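Local coordinates for protein putative phosphoribosyltransferase (Neisseria gonorrhoeae, PDB 5VOG) that binds the alarmone ppGpp and is probably a phosphoribosyltransferase of the type I fold, at residues R22-L27 / A52-C57; D109-M114 / L134-K139; N163-A168 / D172-L177. All coordinates share one frame; numbering follows the deposited sequence. Where two conformers were deposited one is given.

The three interactions follow one another along the chain without overlap. Interaction 1 packs helix 17-33 on helix 49-59. Interaction 2 joins the loop and start of helix 112-121 to strand 135-137. Interaction 3 sets the loop after strand 161-163 against helix 171-179. Their centres lie about 18 to 21 Å apart. Leu134 of interaction 2 packs on Val23 and Ile24 of interaction 1 and on Tyr164 and Trp166 of interaction 3. A probable hydrogen bond joins His135 ND1 and Tyr164 OH, 2.9 Å. Interactions 2 and 3 touch one ppGpp. Interaction 1 reaches the other through Arg56, so the dimer helps build both nucleotide sites.

Interaction 1 (R22-L27 / A52-C57). With G4P (guanosine-5',3'-tetraphosphate), chain D.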
loop_
_atom_site.group_PDB
_atom_site.type_symbol
_atom_site.label_atom_id
_atom_site.label_comp_id
_atom_site.label_asym_id
_atom_site.label_seq_id
_atom_site.Cartn_x
_atom_site.Cartn_y
_atom_site.Cartn_z
ATOM N N ARG A 22 3.470 -5.105 15.100
ATOM C CA ARG A 22 2.915 -5.359 16.429
ATOM C C ARG A 22 1.951 -4.255 16.852
ATOM O O ARG A 22 0.922 -4.527 17.485
ATOM C CB ARG A 22 4.046 -5.507 17.450
ATOM C CG ARG A 22 5.001 -6.661 17.174
ATOM C CD ARG A 22 6.192 -6.651 18.126
ATOM N NE ARG A 22 7.261 -7.538 17.666
ATOM C CZ ARG A 22 7.337 -8.835 17.955
ATOM N NH1 ARG A 22 6.406 -9.406 18.710
ATOM N NH2 ARG A 22 8.344 -9.563 17.492
ATOM N N VAL A 23 2.268 -2.998 16.524
ATOM C CA VAL A 23 1.355 -1.901 16.839
ATOM C C VAL A 23 0.062 -2.042 16.042
ATOM O O VAL A 23 -1.033 -1.816 16.568
ATOM C CB VAL A 23 2.031 -0.540 16.582
ATOM C CG1 VAL A 23 1.024 0.604 16.737
ATOM C CG2 VAL A 23 3.198 -0.331 17.529
ATOM N N ILE A 24 0.167 -2.415 14.762
ATOM C CA ILE A 24 -1.024 -2.581 13.931
ATOM C C ILE A 24 -1.942 -3.665 14.499
ATOM O O ILE A 24 -3.170 -3.514 14.504
ATOM C CB ILE A 24 -0.622 -2.883 12.476
ATOM C CG1 ILE A 24 0.067 -1.675 11.828
ATOM C CG2 ILE A 24 -1.841 -3.314 11.668
ATOM C CD1 ILE A 24 -0.874 -0.487 11.568
ATOM N N LYS A 25 -1.369 -4.778 14.974
ATOM C CA LYS A 25 -2.186 -5.806 15.617
ATOM C C LYS A 25 -2.958 -5.230 16.801
ATOM O O LYS A 25 -4.159 -5.489 16.964
ATOM C CB LYS A 25 -1.301 -6.967 16.074
ATOM C CG LYS A 25 -2.058 -8.119 16.721
ATOM C CD LYS A 25 -1.144 -9.297 17.018
ATOM C CE LYS A 25 -1.925 -10.484 17.564
ATOM N NZ LYS A 25 -1.044 -11.667 17.801
ATOM N N ALA A 26 -2.288 -4.425 17.626
ATOM C CA ALA A 26 -2.960 -3.814 18.770
ATOM C C ALA A 26 -3.996 -2.789 18.319
ATOM O O ALA A 26 -5.054 -2.646 18.950
ATOM C CB ALA A 26 -1.925 -3.167 19.684
ATOM N N LEU A 27 -3.703 -2.058 17.243
ATOM C CA LEU A 27 -4.663 -1.099 16.705
ATOM C C LEU A 27 -5.927 -1.800 16.224
ATOM O O LEU A 27 -7.045 -1.334 16.481
ATOM C CB LEU A 27 -4.013 -0.306 15.568
ATOM C CG LEU A 27 -4.861 0.684 14.765
ATOM C CD1 LEU A 27 -5.485 1.749 15.673
ATOM C CD2 LEU A 27 -4.002 1.332 13.701
ATOM N N ALA A 52 -2.225 0.057 6.065
ATOM C CA ALA A 52 -3.514 -0.518 5.673
ATOM C C ALA A 52 -3.389 -1.999 5.334
ATOM O O ALA A 52 -4.243 -2.802 5.728
ATOM C CB ALA A 52 -4.116 0.253 4.496
ATOM N N ARG A 53 -2.347 -2.391 4.590
ATOM C CA ARG A 53 -2.235 -3.807 4.250
ATOM C C ARG A 53 -1.877 -4.643 5.476
ATOM O O ARG A 53 -2.361 -5.777 5.609
ATOM C CB ARG A 53 -1.223 -4.018 3.121
ATOM C CG ARG A 53 -1.072 -5.493 2.708
ATOM C CD ARG A 53 -2.402 -6.103 2.265
ATOM N NE ARG A 53 -2.329 -7.534 1.952
ATOM C CZ ARG A 53 -2.361 -8.508 2.855
ATOM N NH1 ARG A 53 -2.448 -8.227 4.158
ATOM N NH2 ARG A 53 -2.309 -9.775 2.456
ATOM N N MET A 54 -1.082 -4.094 6.404
ATOM C CA MET A 54 -0.882 -4.782 7.677
ATOM C C MET A 54 -2.202 -4.925 8.427
ATOM O O MET A 54 -2.501 -5.987 8.988
ATOM C CB MET A 54 0.138 -4.032 8.540
ATOM C CG MET A 54 1.578 -4.100 8.033
ATOM S SD MET A 54 2.586 -3.066 9.122
ATOM C CE MET A 54 4.242 -3.523 8.604
ATOM N N LEU A 55 -3.010 -3.862 8.438
ATOM C CA LEU A 55 -4.295 -3.929 9.118
ATOM C C LEU A 55 -5.222 -4.959 8.479
ATOM O O LEU A 55 -6.049 -5.558 9.171
ATOM C CB LEU A 55 -4.925 -2.541 9.121
ATOM C CG LEU A 55 -6.065 -2.267 10.089
ATOM C CD1 LEU A 55 -5.706 -2.635 11.534
ATOM C CD2 LEU A 55 -6.458 -0.799 9.975
ATOM N N ARG A 56 -5.098 -5.186 7.162
ATOM C CA ARG A 56 -5.977 -6.157 6.512
ATOM C C ARG A 56 -5.760 -7.561 7.055
ATOM O O ARG A 56 -6.685 -8.380 7.042
ATOM C CB ARG A 56 -5.774 -6.148 4.994
ATOM C CG ARG A 56 -6.989 -6.635 4.231
ATOM C CD ARG A 56 -6.732 -6.698 2.730
ATOM N NE ARG A 56 -6.090 -7.954 2.353
ATOM C CZ ARG A 56 -5.812 -8.314 1.103
ATOM N NH1 ARG A 56 -6.078 -7.499 0.092
ATOM N NH2 ARG A 56 -5.245 -9.489 0.866
ATOM N N CYS A 57 -4.548 -7.852 7.534
ATOM C CA CYS A 57 -4.280 -9.144 8.155
ATOM C C CYS A 57 -5.248 -9.414 9.295
ATOM O O CYS A 57 -5.688 -10.554 9.499
ATOM C CB CYS A 57 -2.842 -9.170 8.668
ATOM S SG CYS A 57 -2.344 -10.712 9.414
HETATM P PB G4P D . -0.601 -12.859 -11.015
HETATM O O1B G4P D . -1.384 -12.453 -12.160
HETATM O O2B G4P D . 0.324 -14.074 -11.248
HETATM O O3B G4P D . 0.232 -11.661 -10.459
HETATM O O3A G4P D . -1.544 -13.204 -9.776
HETATM P PA G4P D . -2.733 -14.248 -9.630
HETATM O O1A G4P D . -3.942 -13.790 -10.349
HETATM O O2A G4P D . -2.250 -15.620 -10.025
HETATM O "O5'" G4P D . -2.913 -14.247 -8.029
HETATM C "C5'" G4P D . -4.158 -14.583 -7.387
HETATM C "C4'" G4P D . -3.956 -14.494 -5.897
HETATM O "O4'" G4P D . -3.120 -15.575 -5.448
HETATM C "C3'" G4P D . -3.279 -13.204 -5.422
HETATM O "O3'" G4P D . -4.155 -12.544 -4.484
HETATM C "C2'" G4P D . -1.983 -13.650 -4.738
HETATM O "O2'" G4P D . -1.650 -12.888 -3.580
HETATM C "C1'" G4P D . -2.310 -15.102 -4.394
HETATM N N9 G4P D . -1.111 -15.941 -4.347
HETATM C C8 G4P D . -0.543 -16.624 -5.389
HETATM N N7 G4P D . 0.540 -17.281 -5.044
HETATM C C5 G4P D . 0.691 -17.008 -3.692
HETATM C C6 G4P D . 1.671 -17.443 -2.745
HETATM O O6 G4P D . 2.636 -18.185 -2.948
HETATM N N1 G4P D . 1.433 -16.941 -1.480
HETATM C C2 G4P D . 0.391 -16.117 -1.142
HETATM N N2 G4P D . 0.303 -15.744 0.138
HETATM N N3 G4P D . -0.528 -15.705 -2.011
HETATM C C4 G4P D . -0.321 -16.183 -3.254
HETATM P PC G4P D . -5.333 -11.593 -4.940
HETATM O O1C G4P D . -6.537 -12.381 -5.320
HETATM O O2C G4P D . -4.752 -10.751 -6.043
HETATM O O3C G4P D . -5.608 -10.662 -3.676
HETATM P PD G4P D . -4.769 -9.536 -2.920
HETATM O O1D G4P D . -3.676 -9.134 -3.855
HETATM O O2D G4P D . -5.774 -8.394 -2.646
HETATM O O3D G4P D . -4.311 -10.171 -1.633
#
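Ile24 on helix 17-33 presses its branched side chain onto Met54 and Leu55 of helix 49-59. The CG2 methyl does most of the touching. Ile24 CG2 stands against the backbone between the two residues, 3.5 Å from Leu55 N. Ile24 CG2 also meets Met54 CB at 3.8 Å and Leu55 CD1 at 3.9 Å. Ile24 and Met54 cross at about a right angle. Ile24 CG1 lies beside both Met54 CB and Met54 SD, and the far end of the methionine then leads away from helix 17-33. Leu55 comes in differently. With its CG anti to the backbone N (chi1 -163°), it brings its CD1 methyl alongside Ile24 CG2.

On another side of helix 49-59, Arg56 points away from this packing. Its guanidinium grips a terminal phosphate of ppGpp in the second subunit with two nearly straight bonds, Arg56 NH1 to O2D at 2.9 Å and Arg56 NH2 to O3D at 2.8 Å. The phosphorus lies in the guanidinium plane, at its edge. Arg53 NE lies over one face of the group, toward its rim, and Arg53 pairs with Asp167 of the second subunit. The helix thus has an apolar side and a charged one. Ile24, Met54 and Leu55 meet by buried van der Waals packing, while Arg56 probably offsets phosphate charge in the neighbouring site.

Interaction 2 (D109-M114 / L134-K139). With G4P (guanosine-5',3'-tetraphosphate), chain B.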
loop_
_atom_site.group_PDB
_atom_site.type_symbol
_atom_site.label_atom_id
_atom_site.label_comp_id
_atom_site.label_asym_id
_atom_site.label_seq_id
_atom_site.Cartn_x
_atom_site.Cartn_y
_atom_site.Cartn_z
ATOM N N ASP A 109 0.394 14.056 12.389
ATOM C CA ASP A 109 1.386 15.078 12.702
ATOM C C ASP A 109 0.711 16.439 12.812
ATOM O O ASP A 109 0.541 16.953 13.920
ATOM C CB ASP A 109 2.489 15.086 11.637
ATOM C CG ASP A 109 3.625 16.028 11.975
ATOM O OD1 ASP A 109 4.227 15.866 13.051
ATOM O OD2 ASP A 109 3.938 16.914 11.153
ATOM N N SER A 110 0.297 17.034 11.691
ATOM C CA SER A 110 -0.388 18.325 11.715
ATOM C C SER A 110 -1.901 18.215 11.585
ATOM O O SER A 110 -2.601 19.190 11.872
ATOM C CB SER A 110 0.121 19.225 10.580
ATOM O OG SER A 110 -0.401 18.795 9.321
ATOM N N ARG A 111 -2.412 17.070 11.135
ATOM C CA ARG A 111 -3.814 16.809 10.807
ATOM C C ARG A 111 -4.319 17.585 9.600
ATOM O O ARG A 111 -5.522 17.538 9.314
ATOM C CB ARG A 111 -4.751 17.068 11.990
ATOM C CG ARG A 111 -4.716 15.964 12.979
ATOM C CD ARG A 111 -5.567 16.223 14.209
ATOM N NE ARG A 111 -5.302 15.140 15.134
ATOM C CZ ARG A 111 -5.686 15.108 16.401
ATOM N NH1 ARG A 111 -6.376 16.119 16.923
ATOM N NH2 ARG A 111 -5.377 14.057 17.144
ATOM N N VAL A 112 -3.442 18.268 8.861
ATOM C CA VAL A 112 -3.898 18.999 7.683
ATOM C C VAL A 112 -4.369 18.033 6.596
ATOM O O VAL A 112 -5.426 18.242 5.988
ATOM C CB VAL A 112 -2.797 19.960 7.193
ATOM C CG1 VAL A 112 -3.156 20.565 5.848
ATOM C CG2 VAL A 112 -2.601 21.080 8.229
ATOM N N THR A 113 -3.628 16.946 6.353
ATOM C CA THR A 113 -4.097 15.979 5.360
ATOM C C THR A 113 -5.342 15.267 5.854
ATOM O O THR A 113 -6.296 15.053 5.089
ATOM C CB THR A 113 -3.013 14.949 5.046
ATOM O OG1 THR A 113 -1.889 15.606 4.464
ATOM C CG2 THR A 113 -3.541 13.880 4.064
ATOM N N MET A 114 -5.338 14.882 7.132
ATOM C CA MET A 114 -6.462 14.149 7.696
ATOM C C MET A 114 -7.752 14.956 7.593
ATOM O O MET A 114 -8.790 14.433 7.170
ATOM C CB MET A 114 -6.157 13.793 9.147
ATOM C CG MET A 114 -7.145 12.835 9.772
ATOM S SD MET A 114 -6.757 12.590 11.516
ATOM C CE MET A 114 -5.153 11.812 11.359
ATOM N N LEU A 134 -1.395 4.909 12.465
ATOM C CA LEU A 134 -0.389 4.112 13.153
ATOM C C LEU A 134 0.196 4.870 14.341
ATOM O O LEU A 134 0.213 4.361 15.473
ATOM C CB LEU A 134 0.700 3.709 12.154
ATOM C CG LEU A 134 2.028 3.148 12.672
ATOM C CD1 LEU A 134 1.832 1.838 13.419
ATOM C CD2 LEU A 134 2.981 2.946 11.494
ATOM N N HIS A 135 0.658 6.099 14.109
ATOM C CA HIS A 135 1.339 6.909 15.111
ATOM C C HIS A 135 0.637 8.244 15.272
ATOM O O HIS A 135 0.428 8.961 14.286
ATOM C CB HIS A 135 2.788 7.156 14.707
ATOM C CG HIS A 135 3.615 5.918 14.677
ATOM N ND1 HIS A 135 4.482 5.627 13.645
ATOM C CD2 HIS A 135 3.728 4.906 15.569
ATOM C CE1 HIS A 135 5.086 4.482 13.901
ATOM N NE2 HIS A 135 4.652 4.027 15.065
ATOM N N GLU A 136 0.314 8.592 16.520
ATOM C CA GLU A 136 -0.284 9.879 16.865
ATOM C C GLU A 136 0.746 10.709 17.623
ATOM O O GLU A 136 1.075 10.396 18.771
ATOM C CB GLU A 136 -1.542 9.685 17.705
ATOM C CG GLU A 136 -2.127 10.993 18.202
ATOM C CD GLU A 136 -3.309 10.800 19.132
ATOM O OE1 GLU A 136 -3.657 9.642 19.458
ATOM O OE2 GLU A 136 -3.898 11.820 19.539
ATOM N N LYS A 137 1.239 11.776 16.997
ATOM C CA LYS A 137 2.173 12.668 17.671
ATOM C C LYS A 137 1.430 13.650 18.568
ATOM O O LYS A 137 0.439 14.262 18.154
ATOM C CB LYS A 137 3.010 13.442 16.666
ATOM C CG LYS A 137 3.982 12.613 15.872
ATOM C CD LYS A 137 4.768 13.580 15.017
ATOM C CE LYS A 137 5.836 12.931 14.235
ATOM N NZ LYS A 137 6.583 13.983 13.499
ATOM N N ILE A 138 1.930 13.814 19.788
ATOM C CA ILE A 138 1.349 14.736 20.761
ATOM C C ILE A 138 1.968 16.110 20.527
ATOM O O ILE A 138 3.117 16.363 20.892
ATOM C CB ILE A 138 1.561 14.253 22.193
ATOM C CG1 ILE A 138 0.965 12.853 22.362
ATOM C CG2 ILE A 138 0.952 15.261 23.161
ATOM C CD1 ILE A 138 -0.439 12.698 21.788
ATOM N N LYS A 139 1.196 17.002 19.917
ATOM C CA LYS A 139 1.681 18.304 19.483
ATOM C C LYS A 139 0.472 19.127 19.066
ATOM O O LYS A 139 -0.646 18.616 18.968
ATOM C CB LYS A 139 2.692 18.184 18.336
ATOM C CG LYS A 139 2.142 17.486 17.095
ATOM C CD LYS A 139 3.246 17.140 16.096
ATOM C CE LYS A 139 3.842 18.384 15.459
ATOM N NZ LYS A 139 5.040 18.071 14.620
HETATM P PB G4P B . -1.695 14.264 8.984
HETATM O O1B G4P B . -2.809 15.018 8.454
HETATM O O2B G4P B . -1.263 14.650 10.417
HETATM O O3B G4P B . -1.979 12.730 8.914
HETATM O O3A G4P B . -0.416 14.403 8.043
HETATM P PA G4P B . 0.382 15.686 7.551
HETATM O O1A G4P B . -0.381 16.434 6.528
HETATM O O2A G4P B . 0.802 16.507 8.745
HETATM O "O5'" G4P B . 1.708 14.985 6.963
HETATM C "C5'" G4P B . 2.515 15.589 5.933
HETATM C "C4'" G4P B . 3.672 14.669 5.645
HETATM O "O4'" G4P B . 4.593 14.675 6.749
HETATM C "C3'" G4P B . 3.281 13.204 5.423
HETATM O "O3'" G4P B . 3.739 12.800 4.115
HETATM C "C2'" G4P B . 4.002 12.418 6.521
HETATM O "O2'" G4P B . 4.495 11.149 6.094
HETATM C "C1'" G4P B . 5.131 13.378 6.887
HETATM N N9 G4P B . 5.560 13.222 8.278
HETATM C C8 G4P B . 5.052 13.869 9.373
HETATM N N7 G4P B . 5.630 13.510 10.496
HETATM C C5 G4P B . 6.573 12.568 10.111
HETATM C C6 G4P B . 7.526 11.821 10.873
HETATM O O6 G4P B . 7.711 11.860 12.093
HETATM N N1 G4P B . 8.295 10.994 10.078
HETATM C C2 G4P B . 8.181 10.878 8.717
HETATM N N2 G4P B . 9.025 10.042 8.106
HETATM N N3 G4P B . 7.300 11.566 7.996
HETATM C C4 G4P B . 6.537 12.384 8.747
HETATM P PC G4P B . 2.910 13.076 2.797
HETATM O O1C G4P B . 3.132 14.464 2.309
HETATM O O2C G4P B . 1.486 12.749 3.155
HETATM O O3C G4P B . 3.438 11.989 1.757
HETATM P PD G4P B . 3.359 10.399 1.673
HETATM O O1D G4P B . 2.286 9.985 2.625
HETATM O O2D G4P B . 3.008 10.086 0.200
HETATM O O3D G4P B . 4.743 9.909 2.013
HETATM O O HOH W 1 -6.611 12.398 19.541
#
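Asp109 meets Lys137 because its CG is turned anti to the backbone N (chi1 -174°), which carries OD1 toward strand 135-137, while Lys137 runs out straight beyond CG. Lys139 reaches the same oxygen by a bend at chi3 (-69°). OD1 of Asp109 therefore takes two salt bridges, 3.0 Å from Lys137 NZ and 2.8 Å from Lys139 NZ. The two ammonium groups come from opposite faces of the carboxylate. Lys139 approaches on the syn side but tilted out of the plane, and Lys137 from well above the plane, 54° out of it. Lys139 NZ has a second anionic partner in Asp159.

Lys137 NZ also reads the guanine of ppGpp, with bonds to O6 (2.8 Å) and N7. Asp109 thus probably positions the lysine on the base. The rest of the 109-114 segment wraps the 5'-diphosphate. The backbone N of Asp109 and that of Arg111 both bond to O2B, and Met114 N holds O1B. Ser110 OG bonds to O2A at 2.6 Å and Thr113 OG1 to O1A at 2.7 Å. Ser110 OG also accepts from Val112 N in an ST turn at the start of the helix. The loop is consistent with the PRPP-binding motif of type I phosphoribosyltransferases, here occupied by the 5'-diphosphate of ppGpp.

Farther out, Arg111 NH2 makes a long salt bridge of 3.6 Å to Glu136 OE2, and a water joins the same two atoms. Their stronger partners are Asp108 for Arg111 and Ser153 for Glu136. The loop leads into helix 112-121. Strand 135-137 lies between strands 107-108 and 151-157 of the central sheet.

Interaction 3 (N163-A168 / D172-L177); sequences NYPWDA and DEHNRL. With G4P (guanosine-5',3'-tetraphosphate), chain B.
His174 of helix 171-179 sinks its ring into the loop that runs from Asn163 to Ala168. CG is anti to the backbone N (chi1 176°), which sends the ring straight at this loop. His174 CB starts the contact, 3.5 Å from Ala168 CB. CG stays close to the same methyl. His174 ND1 lies near Ala168 CB and Tyr164 O, both at 3.9 Å. His174 CE1 meets Asn163 O at 3.2 Å near the plane of the ring, and it also comes up to the carbonyl carbon of Tyr164. CD2 faces Pro165. At the tip, NE2 packs on Pro165 CA and CB and makes a hydrogen bond to the carbonyl oxygen of Tyr15. That bond satisfies a polar atom in a buried place.

Pro165 covers one face of the imidazole. Pro165 CA lies over the His174 ring, 24° off its normal, as a CH-pi contact. Trp14 meets the histidine ring at a steep angle as well, so strand 12-14 shares in enclosing it. On the outer side of the helix, Arg176 holds Glu173 side-on, with NE to OE1 and NH2 to OE2.

From Pro165 to Asp167 the chain makes a short 3-10 turn, with Asp167 N bonded to Tyr164 O. Tyr164 leaves the backbone away from helix 171-179, and its ring edge lies near the guanine amino group, with Tyr164 CD2 3.6 Å from N2 of ppGpp. Two residues before Tyr164, Ile162 bonds to the nucleotide through its carbonyl oxygen. Strands 12-14 and 161-163 form a small parallel sheet separate from the main one, and helix 171-179 packs on the loop after it. Ile162 and Tyr164 bring this part to the nucleotide, consistent with the hood of type I phosphoribosyltransferases.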
loop_
_atom_site.group_PDB
_atom_site.type_symbol
_atom_site.label_atom_id
_atom_site.label_comp_id
_atom_site.label_asym_id
_atom_site.label_seq_id
_atom_site.Cartn_x
_atom_site.Cartn_y
_atom_site.Cartn_z
ATOM N N ASN A 163 11.407 7.738 11.973
ATOM C CA ASN A 163 12.059 7.171 10.796
ATOM C C ASN A 163 11.448 5.805 10.518
ATOM O O ASN A 163 11.590 4.880 11.324
ATOM C CB ASN A 163 13.564 7.079 11.017
ATOM C CG ASN A 163 14.188 8.434 11.195
ATOM O OD1 ASN A 163 14.451 9.130 10.222
ATOM N ND2 ASN A 163 14.390 8.842 12.448
ATOM N N TYR A 164 10.739 5.689 9.375
ATOM C CA TYR A 164 10.038 4.476 8.985
ATOM C C TYR A 164 10.965 3.528 8.238
ATOM O O TYR A 164 11.828 3.967 7.476
ATOM C CB TYR A 164 8.828 4.814 8.109
ATOM C CG TYR A 164 7.752 5.479 8.929
ATOM C CD1 TYR A 164 6.975 4.734 9.798
ATOM C CD2 TYR A 164 7.561 6.858 8.887
ATOM C CE1 TYR A 164 6.007 5.332 10.586
ATOM C CE2 TYR A 164 6.594 7.471 9.672
ATOM C CZ TYR A 164 5.827 6.698 10.528
ATOM O OH TYR A 164 4.869 7.291 11.330
ATOM N N PRO A 165 10.781 2.222 8.435
ATOM C CA PRO A 165 11.651 1.261 7.742
ATOM C C PRO A 165 11.485 1.299 6.232
ATOM O O PRO A 165 12.424 0.953 5.500
ATOM C CB PRO A 165 11.217 -0.089 8.334
ATOM C CG PRO A 165 9.787 0.129 8.767
ATOM C CD PRO A 165 9.729 1.565 9.235
ATOM N N TRP A 166 10.320 1.714 5.744
ATOM C CA TRP A 166 10.092 1.797 4.310
ATOM C C TRP A 166 10.732 3.028 3.685
ATOM O O TRP A 166 10.557 3.257 2.483
ATOM C CB TRP A 166 8.594 1.759 4.016
ATOM C CG TRP A 166 7.700 2.673 4.840
ATOM C CD1 TRP A 166 7.519 4.019 4.669
ATOM C CD2 TRP A 166 6.813 2.283 5.906
ATOM N NE1 TRP A 166 6.583 4.489 5.568
ATOM C CE2 TRP A 166 6.139 3.445 6.337
ATOM C CE3 TRP A 166 6.536 1.068 6.540
ATOM C CZ2 TRP A 166 5.192 3.422 7.361
ATOM C CZ3 TRP A 166 5.596 1.046 7.560
ATOM C CH2 TRP A 166 4.945 2.221 7.968
ATOM N N ASP A 167 11.486 3.807 4.464
ATOM C CA ASP A 167 12.357 4.856 3.949
ATOM C C ASP A 167 13.837 4.526 4.121
ATOM O O ASP A 167 14.691 5.385 3.864
ATOM C CB ASP A 167 12.059 6.191 4.636
ATOM C CG ASP A 167 10.728 6.779 4.229
ATOM O OD1 ASP A 167 10.372 6.697 3.029
ATOM O OD2 ASP A 167 10.035 7.323 5.124
ATOM N N ALA A 168 14.168 3.307 4.540
ATOM C CA ALA A 168 15.549 2.936 4.852
ATOM C C ALA A 168 16.263 2.454 3.592
ATOM O O ALA A 168 15.974 1.364 3.087
ATOM C CB ALA A 168 15.578 1.851 5.921
ATOM N N ASP A 172 19.706 -2.624 7.443
ATOM C CA ASP A 172 20.524 -3.056 8.572
ATOM C C ASP A 172 20.897 -1.882 9.463
ATOM O O ASP A 172 20.840 -1.986 10.695
ATOM C CB ASP A 172 21.787 -3.760 8.080
ATOM C CG ASP A 172 21.492 -5.090 7.427
ATOM O OD1 ASP A 172 20.793 -5.917 8.048
ATOM O OD2 ASP A 172 21.950 -5.300 6.288
ATOM N N GLU A 173 21.298 -0.760 8.865
ATOM C CA GLU A 173 21.616 0.414 9.667
ATOM C C GLU A 173 20.365 0.969 10.329
ATOM O O GLU A 173 20.408 1.401 11.489
ATOM C CB GLU A 173 22.291 1.477 8.802
ATOM C CG GLU A 173 22.630 2.767 9.542
ATOM C CD GLU A 173 23.721 2.604 10.599
ATOM O OE1 GLU A 173 24.280 1.495 10.756
ATOM O OE2 GLU A 173 24.031 3.604 11.280
ATOM N N HIS A 174 19.241 0.950 9.607
ATOM C CA HIS A 174 17.971 1.366 10.182
ATOM C C HIS A 174 17.637 0.543 11.420
ATOM O O HIS A 174 17.247 1.091 12.459
ATOM C CB HIS A 174 16.862 1.239 9.135
ATOM C CG HIS A 174 15.504 1.548 9.672
ATOM N ND1 HIS A 174 14.941 2.804 9.599
ATOM C CD2 HIS A 174 14.607 0.771 10.325
ATOM C CE1 HIS A 174 13.752 2.784 10.176
ATOM N NE2 HIS A 174 13.528 1.564 10.629
ATOM N N ASN A 175 17.780 -0.783 11.326
ATOM C CA ASN A 175 17.458 -1.638 12.461
ATOM C C ASN A 175 18.412 -1.394 13.620
ATOM O O ASN A 175 18.006 -1.462 14.786
ATOM C CB ASN A 175 17.492 -3.110 12.052
ATOM C CG ASN A 175 16.314 -3.505 11.179
ATOM O OD1 ASN A 175 15.263 -2.851 11.181
ATOM N ND2 ASN A 175 16.480 -4.589 10.432
ATOM N N ARG A 176 19.682 -1.110 13.318
ATOM C CA ARG A 176 20.637 -0.792 14.376
ATOM C C ARG A 176 20.189 0.437 15.157
ATOM O O ARG A 176 20.225 0.450 16.393
ATOM C CB ARG A 176 22.031 -0.578 13.783
ATOM C CG ARG A 176 23.113 -0.349 14.835
ATOM C CD ARG A 176 24.446 0.083 14.223
ATOM N NE ARG A 176 24.385 1.433 13.672
ATOM C CZ ARG A 176 24.505 2.544 14.394
ATOM N NH1 ARG A 176 24.692 2.470 15.704
ATOM N NH2 ARG A 176 24.433 3.731 13.807
ATOM N N LEU A 177 19.749 1.480 14.448
ATOM C CA LEU A 177 19.293 2.692 15.120
ATOM C C LEU A 177 17.993 2.462 15.884
ATOM O O LEU A 177 17.761 3.109 16.912
ATOM C CB LEU A 177 19.141 3.825 14.100
ATOM C CG LEU A 177 20.460 4.361 13.523
ATOM C CD1 LEU A 177 20.234 5.161 12.241
ATOM C CD2 LEU A 177 21.195 5.202 14.564
HETATM P PB G4P B . -1.695 14.264 8.984
HETATM O O1B G4P B . -2.809 15.018 8.454
HETATM O O2B G4P B . -1.263 14.650 10.417
HETATM O O3B G4P B . -1.979 12.730 8.914
HETATM O O3A G4P B . -0.416 14.403 8.043
HETATM P PA G4P B . 0.382 15.686 7.551
HETATM O O1A G4P B . -0.381 16.434 6.528
HETATM O O2A G4P B . 0.802 16.507 8.745
HETATM O "O5'" G4P B . 1.708 14.985 6.963
HETATM C "C5'" G4P B . 2.515 15.589 5.933
HETATM C "C4'" G4P B . 3.672 14.669 5.645
HETATM O "O4'" G4P B . 4.593 14.675 6.749
HETATM C "C3'" G4P B . 3.281 13.204 5.423
HETATM O "O3'" G4P B . 3.739 12.800 4.115
HETATM C "C2'" G4P B . 4.002 12.418 6.521
HETATM O "O2'" G4P B . 4.495 11.149 6.094
HETATM C "C1'" G4P B . 5.131 13.378 6.887
HETATM N N9 G4P B . 5.560 13.222 8.278
HETATM C C8 G4P B . 5.052 13.869 9.373
HETATM N N7 G4P B . 5.630 13.510 10.496
HETATM C C5 G4P B . 6.573 12.568 10.111
HETATM C C6 G4P B . 7.526 11.821 10.873
HETATM O O6 G4P B . 7.711 11.860 12.093
HETATM N N1 G4P B . 8.295 10.994 10.078
HETATM C C2 G4P B . 8.181 10.878 8.717
HETATM N N2 G4P B . 9.025 10.042 8.106
HETATM N N3 G4P B . 7.300 11.566 7.996
HETATM C C4 G4P B . 6.537 12.384 8.747
HETATM P PC G4P B . 2.910 13.076 2.797
HETATM O O1C G4P B . 3.132 14.464 2.309
HETATM O O2C G4P B . 1.486 12.749 3.155
HETATM O O3C G4P B . 3.438 11.989 1.757
HETATM P PD G4P B . 3.359 10.399 1.673
HETATM O O1D G4P B . 2.286 9.985 2.625
HETATM O O2D G4P B . 3.008 10.086 0.200
HETATM O O3D G4P B . 4.743 9.909 2.013
#